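Local coordinates for protein putative glutathionylspermidine synthase (Methylobacillus flagellatus, PDB 3N6X) that probably acts as an ATP-dependent ligase of the circularly permuted ATP-grasp type, related to enzymes that join glutathione to spermidine, at residues V140-I144 / L309-T315; F101-Y106 / G314-A318; L164-S168 / Y274-D278. All blocks are in the same frame, centred on the assembly; numbering follows the deposited sequence.

How the contacts relate
Contacts 1 and 2 are wholly buried, whereas contact 3 is only partly so, with a sulfate ion bound to the 164-168 loop. Contacts 1 and 2 share G314 and T315, and Y141 of contact 1 packs against L102 and Y106 of contact 2. Contacts 1 and 3 hold the ends of neighbouring strands of one sheet, 308-310 and 268-275, with A310 O 2.7 Å from R275 N. The chemistry follows the location: an asparagine amide and a histidine ring clasped in contact 1, mostly aliphatic packing plus one phenol bond in contact 2, and waters, arginines and an anion in contact 3. T315 OG1, 2.8 Å from L164 O, ties 314-318 to 164-168.

Contact 1. Residues V140-I144 / L309-T315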
ATOM      1  N   VAL A 140      18.295   1.463   4.913  1.00 29.86           N
ATOM      2  CA  VAL A 140      16.918   1.140   4.556  1.00 29.06           C
ATOM      3  C   VAL A 140      15.975   1.455   5.708  1.00 32.15           C
ATOM      4  O   VAL A 140      16.145   0.930   6.806  1.00 32.17           O
ATOM      5  CB  VAL A 140      16.778  -0.333   4.064  1.00 32.23           C
ATOM      6  CG1 VAL A 140      15.322  -0.672   3.736  1.00 31.54           C
ATOM      7  CG2 VAL A 140      17.684  -0.590   2.853  1.00 31.45           C
ATOM      8  N   TYR A 141      14.970   2.301   5.454  1.00 28.01           N
ATOM      9  CA  TYR A 141      13.971   2.660   6.467  1.00 26.61           C
ATOM     10  C   TYR A 141      12.664   1.982   6.169  1.00 31.02           C
ATOM     11  O   TYR A 141      12.031   1.447   7.081  1.00 30.16           O
ATOM     12  CB  TYR A 141      13.775   4.177   6.537  1.00 25.73           C
ATOM     13  CG  TYR A 141      14.939   4.910   7.167  1.00 25.93           C
ATOM     14  CD1 TYR A 141      16.111   5.156   6.446  1.00 26.68           C
ATOM     15  CD2 TYR A 141      14.870   5.376   8.483  1.00 25.93           C
ATOM     16  CE1 TYR A 141      17.203   5.797   7.036  1.00 26.56           C
ATOM     17  CE2 TYR A 141      15.949   6.051   9.073  1.00 25.94           C
ATOM     18  CZ  TYR A 141      17.103   6.278   8.337  1.00 30.10           C
ATOM     19  OH  TYR A 141      18.160   6.959   8.898  1.00 32.59           O
ATOM     20  N   ALA A 142      12.238   2.021   4.883  1.00 27.44           N
ATOM     21  CA  ALA A 142      11.010   1.397   4.435  1.00 27.16           C
ATOM     22  C   ALA A 142      11.366   0.126   3.691  1.00 31.30           C
ATOM     23  O   ALA A 142      11.562   0.150   2.468  1.00 31.09           O
ATOM     24  CB  ALA A 142      10.224   2.346   3.524  1.00 27.69           C
ATOM     25  N   HIS A 143      11.494  -0.984   4.442  1.00 27.12           N
ATOM     26  CA  HIS A 143      11.816  -2.325   3.911  1.00 26.01           C
ATOM     27  C   HIS A 143      10.671  -2.785   3.032  1.00 30.00           C
ATOM     28  O   HIS A 143      10.891  -3.459   2.029  1.00 28.57           O
ATOM     29  CB  HIS A 143      12.077  -3.317   5.078  1.00 25.48           C
ATOM     30  CG  HIS A 143      13.170  -2.857   5.988  1.00 28.01           C
ATOM     31  ND1 HIS A 143      12.968  -1.821   6.891  1.00 29.65           N
ATOM     32  CD2 HIS A 143      14.472  -3.221   6.027  1.00 29.59           C
ATOM     33  CE1 HIS A 143      14.144  -1.617   7.475  1.00 29.19           C
ATOM     34  NE2 HIS A 143      15.081  -2.434   6.989  1.00 29.27           N
ATOM     35  N   ILE A 144       9.439  -2.362   3.386  1.00 28.10           N
ATOM     36  CA  ILE A 144       8.243  -2.575   2.582  1.00 27.78           C
ATOM     37  C   ILE A 144       7.561  -1.216   2.368  1.00 32.34           C
ATOM     38  O   ILE A 144       7.258  -0.507   3.343  1.00 30.39           O
ATOM     39  CB  ILE A 144       7.260  -3.584   3.217  1.00 30.85           C
ATOM     40  CG1 ILE A 144       7.971  -4.875   3.678  1.00 31.29           C
ATOM     41  CG2 ILE A 144       6.070  -3.881   2.249  1.00 30.10           C
ATOM     42  CD1 ILE A 144       7.079  -5.805   4.425  1.00 39.02           C
ATOM     43  N   LEU A 309      14.932  -3.250  13.220  1.00 28.15           N
ATOM     44  CA  LEU A 309      13.474  -3.121  13.133  1.00 27.95           C
ATOM     45  C   LEU A 309      13.107  -2.819  11.698  1.00 30.65           C
ATOM     46  O   LEU A 309      13.781  -2.025  11.038  1.00 29.54           O
ATOM     47  CB  LEU A 309      12.942  -2.011  14.068  1.00 28.48           C
ATOM     48  CG  LEU A 309      13.181  -2.226  15.590  1.00 34.12           C
ATOM     49  CD1 LEU A 309      12.614  -1.084  16.393  1.00 34.14           C
ATOM     50  CD2 LEU A 309      12.592  -3.541  16.066  1.00 34.95           C
ATOM     51  N   ALA A 310      12.101  -3.503  11.188  1.00 27.85           N
ATOM     52  CA  ALA A 310      11.656  -3.329   9.812  1.00 28.53           C
ATOM     53  C   ALA A 310      10.132  -3.318   9.774  1.00 31.84           C
ATOM     54  O   ALA A 310       9.525  -4.278  10.208  1.00 33.39           O
ATOM     55  CB  ALA A 310      12.198  -4.457   8.944  1.00 29.81           C
ATOM     56  N   ASN A 311       9.501  -2.209   9.344  1.00 27.60           N
ATOM     57  CA  ASN A 311      10.177  -0.983   8.887  1.00 26.36           C
ATOM     58  C   ASN A 311      10.815  -0.229  10.061  1.00 29.73           C
ATOM     59  O   ASN A 311      10.454  -0.450  11.226  1.00 28.44           O
ATOM     60  CB  ASN A 311       9.194  -0.078   8.145  1.00 22.64           C
ATOM     61  CG  ASN A 311       8.757  -0.611   6.796  1.00 36.50           C
ATOM     62  OD1 ASN A 311       9.260  -1.619   6.292  1.00 32.93           O
ATOM     63  ND2 ASN A 311       7.853   0.090   6.155  1.00 26.78           N
ATOM     64  N   ALA A 312      11.815   0.598   9.758  1.00 26.87           N
ATOM     65  CA  ALA A 312      12.508   1.402  10.749  1.00 27.01           C
ATOM     66  C   ALA A 312      11.535   2.283  11.512  1.00 33.71           C
ATOM     67  O   ALA A 312      10.453   2.591  11.007  1.00 34.22           O
ATOM     68  CB  ALA A 312      13.550   2.274  10.064  1.00 27.34           C
ATOM     69  N   VAL A 313      11.935   2.716  12.716  1.00 30.71           N
ATOM     70  CA  VAL A 313      11.195   3.684  13.512  1.00 29.95           C
ATOM     71  C   VAL A 313      11.364   5.074  12.818  1.00 33.40           C
ATOM     72  O   VAL A 313      12.446   5.377  12.317  1.00 30.31           O
ATOM     73  CB  VAL A 313      11.747   3.701  14.983  1.00 33.13           C
ATOM     74  CG1 VAL A 313      11.231   4.913  15.765  1.00 32.21           C
ATOM     75  CG2 VAL A 313      11.409   2.403  15.718  1.00 32.57           C
ATOM     76  N   GLY A 314      10.289   5.863  12.767  1.00 31.35           N
ATOM     77  CA  GLY A 314      10.328   7.218  12.215  1.00 30.51           C
ATOM     78  C   GLY A 314      10.124   7.364  10.717  1.00 33.52           C
ATOM     79  O   GLY A 314      10.444   8.419  10.157  1.00 30.96           O
ATOM     80  N   THR A 315       9.563   6.328  10.046  1.00 30.55           N
ATOM     81  CA  THR A 315       9.301   6.421   8.597  1.00 30.80           C
ATOM     82  C   THR A 315       8.082   7.297   8.294  1.00 34.63           C
ATOM     83  O   THR A 315       7.919   7.741   7.154  1.00 34.32           O
ATOM     84  CB  THR A 315       9.126   5.029   7.964  1.00 35.00           C
ATOM     85  OG1 THR A 315       7.989   4.393   8.548  1.00 39.42           O
ATOM     86  CG2 THR A 315      10.368   4.161   8.103  1.00 27.19           C
TER
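Where strand 308-310 runs out into a turn, a cis peptide precedes N311, whose side chain meets I144, the first residue of strand 144-151 in a second sheet. The N311 carboxamide spans both backbone polar atoms of I144. Its ND2 donates to I144 O over 2.9 Å; the bond is nearly straight (169°), lies close to the amide plane and meets a lone pair of the carbonyl. Its OD1 accepts from I144 N at 3.0 Å, with the donor tilted 20° from the plane of the N311 carbonyl group. A chi1 of -70° puts CG beside the backbone N and brings the amide up to the backbone of I144, passing H143 in the opposite direction. Bonding at both ends, with L164 O as a further acceptor for ND2, argues against a flipped amide.

H143 lies between two aliphatic groups. A310 CB sits over one face, 3.5 Å from the ring centroid, in a CH-pi contact, while V140 CG1 is 3.5 Å above the opposite face; N311 OD1 and A312 N meet the ring at its edge. Further along, A312 N donates to Y141 O over 2.8 Å in the carbonyl plane. The methyl T315 CG2 comes within 3.3 Å of that same oxygen, and A312 CB lies obliquely beside the Y141 ring, 3.7 Å from CD2. Everything that touches here is buried. A side-chain amide thus imitates the peptide of an adjacent strand, and through it the loop entering one mixed sheet is fastened to the strand end of the other within this circularly permuted ATP-grasp fold.

Contact 2. Residues F101-Y106 / G314-A318; sequences FLHDVY and GTGVA
L102 and V317 mark the tight centre of a contact between the C-terminal end of helix 81-105 and the turn that opens the short, weakly bonded helix 316-319, within the circularly permuted ATP-grasp region. L102 CD2 is wedged among three neighbours: it lies 3.6 Å from V317 CG1 and from G314 O, and 3.7 Å from A318 CB. The side chains of L102 and V317 run past one another in opposite senses, and CD2 makes the closest touch. V317 CG1 sits between its own backbone N and carbonyl carbon (chi1 71°), which directs that methyl toward the helix 81-105 side chains; there it touches L102 and also approaches Y106 OH. On the other branch of the leucine, CD1 leans on T315 CB at 4.1 Å.

The contact is looser toward F101 and V105. F101 offers its ring edge to A318, its CD2 standing 4.0 Å from A318 CB, and its side chain also packs on M330 and Y334 of helix 327-335. V105 CG2 and V317 CG1 meet tip to tip at 4.2 Å. H103, one residue past L102, turns off the contact and is partly exposed, its ring stacked on H107 instead.

Y106, the first residue to leave helical geometry, adds the polar grip. Its ring stacks with Y127, and its hydroxyl also receives a hydrogen bond from R128 N. G314 has no side chain where the phenol comes in, with Y106 OH 3.4 Å from G314 CA; the hydroxyl donates to G314 O over 2.7 Å, in the carbonyl plane and on a lone pair.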
ATOM      1  N   PHE A 101      15.601  10.214   1.436  1.00 25.86           N
ATOM      2  CA  PHE A 101      15.028  11.343   2.171  1.00 25.78           C
ATOM      3  C   PHE A 101      15.052  11.058   3.672  1.00 30.73           C
ATOM      4  O   PHE A 101      15.495  11.907   4.445  1.00 30.98           O
ATOM      5  CB  PHE A 101      13.585  11.633   1.707  1.00 26.24           C
ATOM      6  CG  PHE A 101      12.839  12.566   2.630  1.00 26.08           C
ATOM      7  CD1 PHE A 101      13.170  13.919   2.696  1.00 28.55           C
ATOM      8  CD2 PHE A 101      11.828  12.091   3.457  1.00 27.27           C
ATOM      9  CE1 PHE A 101      12.506  14.778   3.579  1.00 29.56           C
ATOM     10  CE2 PHE A 101      11.170  12.945   4.351  1.00 30.79           C
ATOM     11  CZ  PHE A 101      11.503  14.289   4.398  1.00 29.21           C
ATOM     12  N   LEU A 102      14.619   9.833   4.075  1.00 27.91           N
ATOM     13  CA  LEU A 102      14.585   9.400   5.483  1.00 27.23           C
ATOM     14  C   LEU A 102      15.979   9.340   6.112  1.00 32.90           C
ATOM     15  O   LEU A 102      16.158   9.811   7.224  1.00 34.04           O
ATOM     16  CB  LEU A 102      13.821   8.071   5.643  1.00 26.11           C
ATOM     17  CG  LEU A 102      12.298   8.207   5.509  1.00 29.28           C
ATOM     18  CD1 LEU A 102      11.640   6.855   5.217  1.00 27.83           C
ATOM     19  CD2 LEU A 102      11.678   8.870   6.764  1.00 28.98           C
ATOM     20  N   HIS A 103      16.977   8.856   5.372  1.00 29.92           N
ATOM     21  CA  HIS A 103      18.354   8.901   5.843  1.00 29.91           C
ATOM     22  C   HIS A 103      18.799  10.373   6.002  1.00 34.36           C
ATOM     23  O   HIS A 103      19.447  10.720   6.987  1.00 34.75           O
ATOM     24  CB  HIS A 103      19.292   8.158   4.872  1.00 30.63           C
ATOM     25  CG  HIS A 103      20.728   8.276   5.251  1.00 34.76           C
ATOM     26  ND1 HIS A 103      21.299   7.426   6.185  1.00 37.33           N
ATOM     27  CD2 HIS A 103      21.643   9.208   4.891  1.00 37.86           C
ATOM     28  CE1 HIS A 103      22.548   7.843   6.337  1.00 37.34           C
ATOM     29  NE2 HIS A 103      22.805   8.910   5.577  1.00 37.84           N
ATOM     30  N   ASP A 104      18.437  11.229   5.041  1.00 30.52           N
ATOM     31  CA  ASP A 104      18.822  12.640   5.084  1.00 29.54           C
ATOM     32  C   ASP A 104      18.205  13.412   6.281  1.00 32.74           C
ATOM     33  O   ASP A 104      18.955  14.077   6.999  1.00 32.08           O
ATOM     34  CB  ASP A 104      18.506  13.328   3.750  1.00 30.81           C
ATOM     35  CG  ASP A 104      19.142  14.692   3.562  1.00 31.45           C
ATOM     36  OD1 ASP A 104      20.234  14.917   4.109  1.00 31.31           O
ATOM     37  OD2 ASP A 104      18.598  15.489   2.794  1.00 37.52           O
ATOM     38  N   VAL A 105      16.853  13.282   6.534  1.00 29.28           N
ATOM     39  CA  VAL A 105      16.202  13.998   7.662  1.00 30.18           C
ATOM     40  C   VAL A 105      16.758  13.657   9.020  1.00 34.60           C
ATOM     41  O   VAL A 105      16.623  14.462   9.957  1.00 34.09           O
ATOM     42  CB  VAL A 105      14.654  13.943   7.695  1.00 34.69           C
ATOM     43  CG1 VAL A 105      14.058  14.862   6.679  1.00 35.58           C
ATOM     44  CG2 VAL A 105      14.119  12.520   7.567  1.00 34.08           C
ATOM     45  N   TYR A 106      17.255  12.419   9.181  1.00 30.92           N
ATOM     46  CA  TYR A 106      17.783  11.960  10.465  1.00 29.83           C
ATOM     47  C   TYR A 106      19.311  12.051  10.507  1.00 34.54           C
ATOM     48  O   TYR A 106      19.932  11.585  11.463  1.00 34.49           O
ATOM     49  CB  TYR A 106      17.283  10.541  10.770  1.00 29.43           C
ATOM     50  CG  TYR A 106      15.790  10.484  11.003  1.00 28.42           C
ATOM     51  CD1 TYR A 106      15.194  11.237  12.008  1.00 29.82           C
ATOM     52  CD2 TYR A 106      14.975   9.640  10.248  1.00 28.36           C
ATOM     53  CE1 TYR A 106      13.821  11.184  12.235  1.00 30.55           C
ATOM     54  CE2 TYR A 106      13.597   9.574  10.472  1.00 28.55           C
ATOM     55  CZ  TYR A 106      13.026  10.352  11.465  1.00 32.32           C
ATOM     56  OH  TYR A 106      11.676  10.317  11.697  1.00 28.90           O
ATOM     57  N   GLY A 314      10.289   5.863  12.767  1.00 31.35           N
ATOM     58  CA  GLY A 314      10.328   7.218  12.215  1.00 30.51           C
ATOM     59  C   GLY A 314      10.124   7.364  10.717  1.00 33.52           C
ATOM     60  O   GLY A 314      10.444   8.419  10.157  1.00 30.96           O
ATOM     61  N   THR A 315       9.563   6.328  10.046  1.00 30.55           N
ATOM     62  CA  THR A 315       9.301   6.421   8.597  1.00 30.80           C
ATOM     63  C   THR A 315       8.082   7.297   8.294  1.00 34.63           C
ATOM     64  O   THR A 315       7.919   7.741   7.154  1.00 34.32           O
ATOM     65  CB  THR A 315       9.126   5.029   7.964  1.00 35.00           C
ATOM     66  OG1 THR A 315       7.989   4.393   8.548  1.00 39.42           O
ATOM     67  CG2 THR A 315      10.368   4.161   8.103  1.00 27.19           C
ATOM     68  N   GLY A 316       7.224   7.507   9.307  1.00 30.09           N
ATOM     69  CA  GLY A 316       5.981   8.260   9.175  1.00 29.83           C
ATOM     70  C   GLY A 316       6.138   9.676   8.648  1.00 34.72           C
ATOM     71  O   GLY A 316       5.197  10.231   8.080  1.00 33.80           O
ATOM     72  N   VAL A 317       7.326  10.284   8.848  1.00 30.86           N
ATOM     73  CA  VAL A 317       7.598  11.628   8.364  1.00 29.95           C
ATOM     74  C   VAL A 317       7.612  11.684   6.814  1.00 34.49           C
ATOM     75  O   VAL A 317       7.310  12.728   6.247  1.00 34.57           O
ATOM     76  CB  VAL A 317       8.874  12.243   9.016  1.00 33.10           C
ATOM     77  CG1 VAL A 317      10.155  11.579   8.502  1.00 31.85           C
ATOM     78  CG2 VAL A 317       8.925  13.753   8.809  1.00 33.34           C
ATOM     79  N   ALA A 318       7.892  10.545   6.142  1.00 29.88           N
ATOM     80  CA  ALA A 318       7.959  10.487   4.672  1.00 28.72           C
ATOM     81  C   ALA A 318       6.599  10.222   3.980  1.00 32.28           C
ATOM     82  O   ALA A 318       6.416  10.623   2.826  1.00 32.17           O
ATOM     83  CB  ALA A 318       8.981   9.462   4.235  1.00 29.23           C
TER

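Contact 3. Residues L164-S168 / Y274-D278. With SO4 (sulfate ion), chain B.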
ATOM      1  N   LEU A 164       4.392   3.647   4.199  1.00 30.45           N
ATOM      2  CA  LEU A 164       5.723   3.276   4.675  1.00 30.32           C
ATOM      3  C   LEU A 164       5.781   2.869   6.150  1.00 35.38           C
ATOM      4  O   LEU A 164       6.881   2.676   6.683  1.00 34.31           O
ATOM      5  CB  LEU A 164       6.708   4.464   4.432  1.00 29.91           C
ATOM      6  CG  LEU A 164       6.635   5.195   3.082  1.00 32.58           C
ATOM      7  CD1 LEU A 164       7.428   6.476   3.134  1.00 32.79           C
ATOM      8  CD2 LEU A 164       7.150   4.336   1.963  1.00 31.02           C
ATOM      9  N   ARG A 165       4.635   2.814   6.831  1.00 33.39           N
ATOM     10  CA  ARG A 165       4.600   2.513   8.267  1.00 33.71           C
ATOM     11  C   ARG A 165       4.534   0.994   8.523  1.00 39.35           C
ATOM     12  O   ARG A 165       5.560   0.390   8.875  1.00 40.18           O
ATOM     13  CB  ARG A 165       3.455   3.292   8.960  1.00 32.21           C
ATOM     14  CG  ARG A 165       3.728   4.803   8.967  1.00 36.35           C
ATOM     15  CD  ARG A 165       2.501   5.635   9.231  1.00 33.56           C
ATOM     16  NE  ARG A 165       2.665   6.985   8.698  1.00 38.26           N
ATOM     17  CZ  ARG A 165       2.045   8.059   9.171  1.00 48.35           C
ATOM     18  NH1 ARG A 165       1.217   7.956  10.201  1.00 36.48           N
ATOM     19  NH2 ARG A 165       2.260   9.247   8.626  1.00 35.77           N
ATOM     20  N   THR A 166       3.354   0.376   8.316  1.00 34.71           N
ATOM     21  CA  THR A 166       3.165  -1.095   8.390  1.00 34.97           C
ATOM     22  C   THR A 166       2.285  -1.505   7.165  1.00 38.81           C
ATOM     23  O   THR A 166       1.126  -1.919   7.361  1.00 38.44           O
ATOM     24  CB  THR A 166       2.494  -1.512   9.753  1.00 36.12           C
ATOM     25  OG1 THR A 166       1.242  -0.829   9.885  1.00 39.39           O
ATOM     26  CG2 THR A 166       3.387  -1.237  10.976  1.00 28.32           C
ATOM     27  N   PRO A 167       2.740  -1.224   5.891  1.00 34.07           N
ATOM     28  CA  PRO A 167       1.872  -1.491   4.720  1.00 33.38           C
ATOM     29  C   PRO A 167       1.245  -2.881   4.710  1.00 37.94           C
ATOM     30  O   PRO A 167       1.894  -3.870   5.087  1.00 36.21           O
ATOM     31  CB  PRO A 167       2.804  -1.259   3.518  1.00 34.48           C
ATOM     32  CG  PRO A 167       4.176  -1.268   4.083  1.00 38.75           C
ATOM     33  CD  PRO A 167       4.059  -0.724   5.462  1.00 34.66           C
ATOM     34  N   SER A 168      -0.030  -2.951   4.318  1.00 35.85           N
ATOM     35  CA  SER A 168      -0.772  -4.212   4.326  1.00 35.94           C
ATOM     36  C   SER A 168      -1.494  -4.465   3.008  1.00 39.83           C
ATOM     37  O   SER A 168      -1.576  -3.571   2.167  1.00 39.16           O
ATOM     38  CB  SER A 168      -1.767  -4.226   5.483  1.00 40.55           C
ATOM     39  OG  SER A 168      -2.666  -3.133   5.385  1.00 54.64           O
ATOM     40  N   TYR A 274      10.359  -7.947  12.153  1.00 26.66           N
ATOM     41  CA  TYR A 274       9.449  -7.402  11.173  1.00 25.92           C
ATOM     42  C   TYR A 274       8.288  -6.881  11.994  1.00 30.48           C
ATOM     43  O   TYR A 274       7.510  -7.669  12.530  1.00 27.74           O
ATOM     44  CB  TYR A 274       9.025  -8.507  10.176  1.00 26.72           C
ATOM     45  CG  TYR A 274       7.900  -8.152   9.219  1.00 27.11           C
ATOM     46  CD1 TYR A 274       7.692  -6.836   8.809  1.00 29.13           C
ATOM     47  CD2 TYR A 274       7.132  -9.145   8.622  1.00 27.31           C
ATOM     48  CE1 TYR A 274       6.652  -6.504   7.940  1.00 29.69           C
ATOM     49  CE2 TYR A 274       6.110  -8.830   7.724  1.00 27.99           C
ATOM     50  CZ  TYR A 274       5.866  -7.507   7.395  1.00 36.14           C
ATOM     51  OH  TYR A 274       4.849  -7.192   6.516  1.00 35.22           O
ATOM     52  N   ARG A 275       8.283  -5.563  12.266  1.00 31.70           N
ATOM     53  CA  ARG A 275       7.267  -4.999  13.161  1.00 32.67           C
ATOM     54  C   ARG A 275       5.960  -4.666  12.471  1.00 36.58           C
ATOM     55  O   ARG A 275       5.946  -3.951  11.463  1.00 36.14           O
ATOM     56  CB  ARG A 275       7.811  -3.800  13.999  1.00 33.93           C
ATOM     57  CG  ARG A 275       8.292  -2.608  13.191  1.00 41.43           C
ATOM     58  CD  ARG A 275       7.815  -1.291  13.774  1.00 44.89           C
ATOM     59  NE  ARG A 275       8.195  -0.160  12.923  1.00 43.90           N
ATOM     60  CZ  ARG A 275       7.323   0.638  12.308  1.00 62.09           C
ATOM     61  NH1 ARG A 275       6.018   0.466  12.483  1.00 45.28           N
ATOM     62  NH2 ARG A 275       7.752   1.630  11.533  1.00 51.70           N
ATOM     63  N   ARG A 276       4.857  -5.207  12.995  1.00 32.29           N
ATOM     64  CA  ARG A 276       3.529  -4.880  12.493  1.00 31.50           C
ATOM     65  C   ARG A 276       2.754  -4.128  13.582  1.00 35.25           C
ATOM     66  O   ARG A 276       1.532  -4.226  13.687  1.00 35.63           O
ATOM     67  CB  ARG A 276       2.793  -6.133  11.965  1.00 29.02           C
ATOM     68  CG  ARG A 276       3.423  -6.728  10.679  1.00 29.06           C
ATOM     69  CD  ARG A 276       3.329  -5.802   9.453  1.00 32.51           C
ATOM     70  NE  ARG A 276       1.939  -5.577   9.039  1.00 32.96           N
ATOM     71  CZ  ARG A 276       1.327  -6.260   8.080  1.00 41.38           C
ATOM     72  NH1 ARG A 276       1.988  -7.179   7.385  1.00 31.60           N
ATOM     73  NH2 ARG A 276       0.053  -6.024   7.800  1.00 26.08           N
ATOM     74  N   ILE A 277       3.494  -3.375  14.389  1.00 32.46           N
ATOM     75  CA  ILE A 277       2.979  -2.518  15.458  1.00 33.50           C
ATOM     76  C   ILE A 277       3.447  -1.085  15.158  1.00 40.31           C
ATOM     77  O   ILE A 277       4.546  -0.912  14.635  1.00 40.60           O
ATOM     78  CB  ILE A 277       3.513  -3.017  16.844  1.00 36.35           C
ATOM     79  CG1 ILE A 277       2.989  -4.434  17.165  1.00 36.40           C
ATOM     80  CG2 ILE A 277       3.170  -2.046  17.951  1.00 38.21           C
ATOM     81  CD1 ILE A 277       3.338  -4.957  18.517  1.00 44.48           C
ATOM     82  N   ASP A 278       2.622  -0.060  15.474  1.00 37.91           N
ATOM     83  CA  ASP A 278       3.019   1.340  15.266  1.00 38.05           C
ATOM     84  C   ASP A 278       4.157   1.719  16.194  1.00 41.70           C
ATOM     85  O   ASP A 278       4.235   1.196  17.310  1.00 40.81           O
ATOM     86  CB  ASP A 278       1.831   2.278  15.504  1.00 41.04           C
ATOM     87  CG  ASP A 278       0.778   2.244  14.414  1.00 62.78           C
ATOM     88  OD1 ASP A 278       1.161   2.203  13.212  1.00 65.00           O
ATOM     89  OD2 ASP A 278      -0.424   2.341  14.750  1.00 72.70           O
TER
HETATM   90  S   SO4 B 474       0.770   2.074   6.315  0.70 48.62           S
HETATM   91  O1  SO4 B 474       0.168   1.430   5.164  0.70 53.58           O
HETATM   92  O2  SO4 B 474       2.075   2.595   5.961  0.70 51.94           O
HETATM   93  O3  SO4 B 474      -0.099   3.145   6.753  0.70 55.94           O
HETATM   94  O4  SO4 B 474       0.892   1.131   7.390  0.70 53.42           O
HETATM   95  O   HOH W   1       6.580  -2.191   9.504  1.00 34.86           O
HETATM   96  O   HOH W   2       4.218  -4.595   6.328  1.00 36.12           O
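T166 and R275 bring together the loop after strand 157-163, which holds a sulfate in this crystal, and the end of strand 268-275, two elements of the circularly permuted ATP-grasp fold. The direct touches are few and involve no hydrogen bond. T166 CG2 lies 3.5 Å from R275 NH1, the two side chains crossing at about a right angle. P167 O stands 3.8 Å above the R276 guanidinium, over its centre, and S168 CB rests 3.5 Å from R276 NH2.

Waters supply the polar link. One donates to both R165 O and R275 O, and lies over the face of the R275 guanidinium; a second donates to P167 O and is hydrogen-bonded to Y274 OH at the ring's edge.

In the next shell the arginines are held by other partners. R275 NH1 donates to I277 O, two residues on in the same segment, over 2.9 Å, while NE and NH2 reach N311 O and A312 O. R276 bends at chi2 and chi3 (both -65°), and its NH1 donates to Y274 OH while NH2 forms a salt bridge with E234; its NE is buried without a partner.

The loop also carries the sulfate, probably from the crystallisation liquor, which may mark a place for an anionic group of a substrate. R165 N donates to its O2 over 2.7 Å. The R165 side chain leads away from 274-278 to a salt bridge between its NE and D319. Sulfate O4 is gripped twice by T166, with backbone N donating over 2.7 Å and hydroxyl OG1 donating over 3.2 Å.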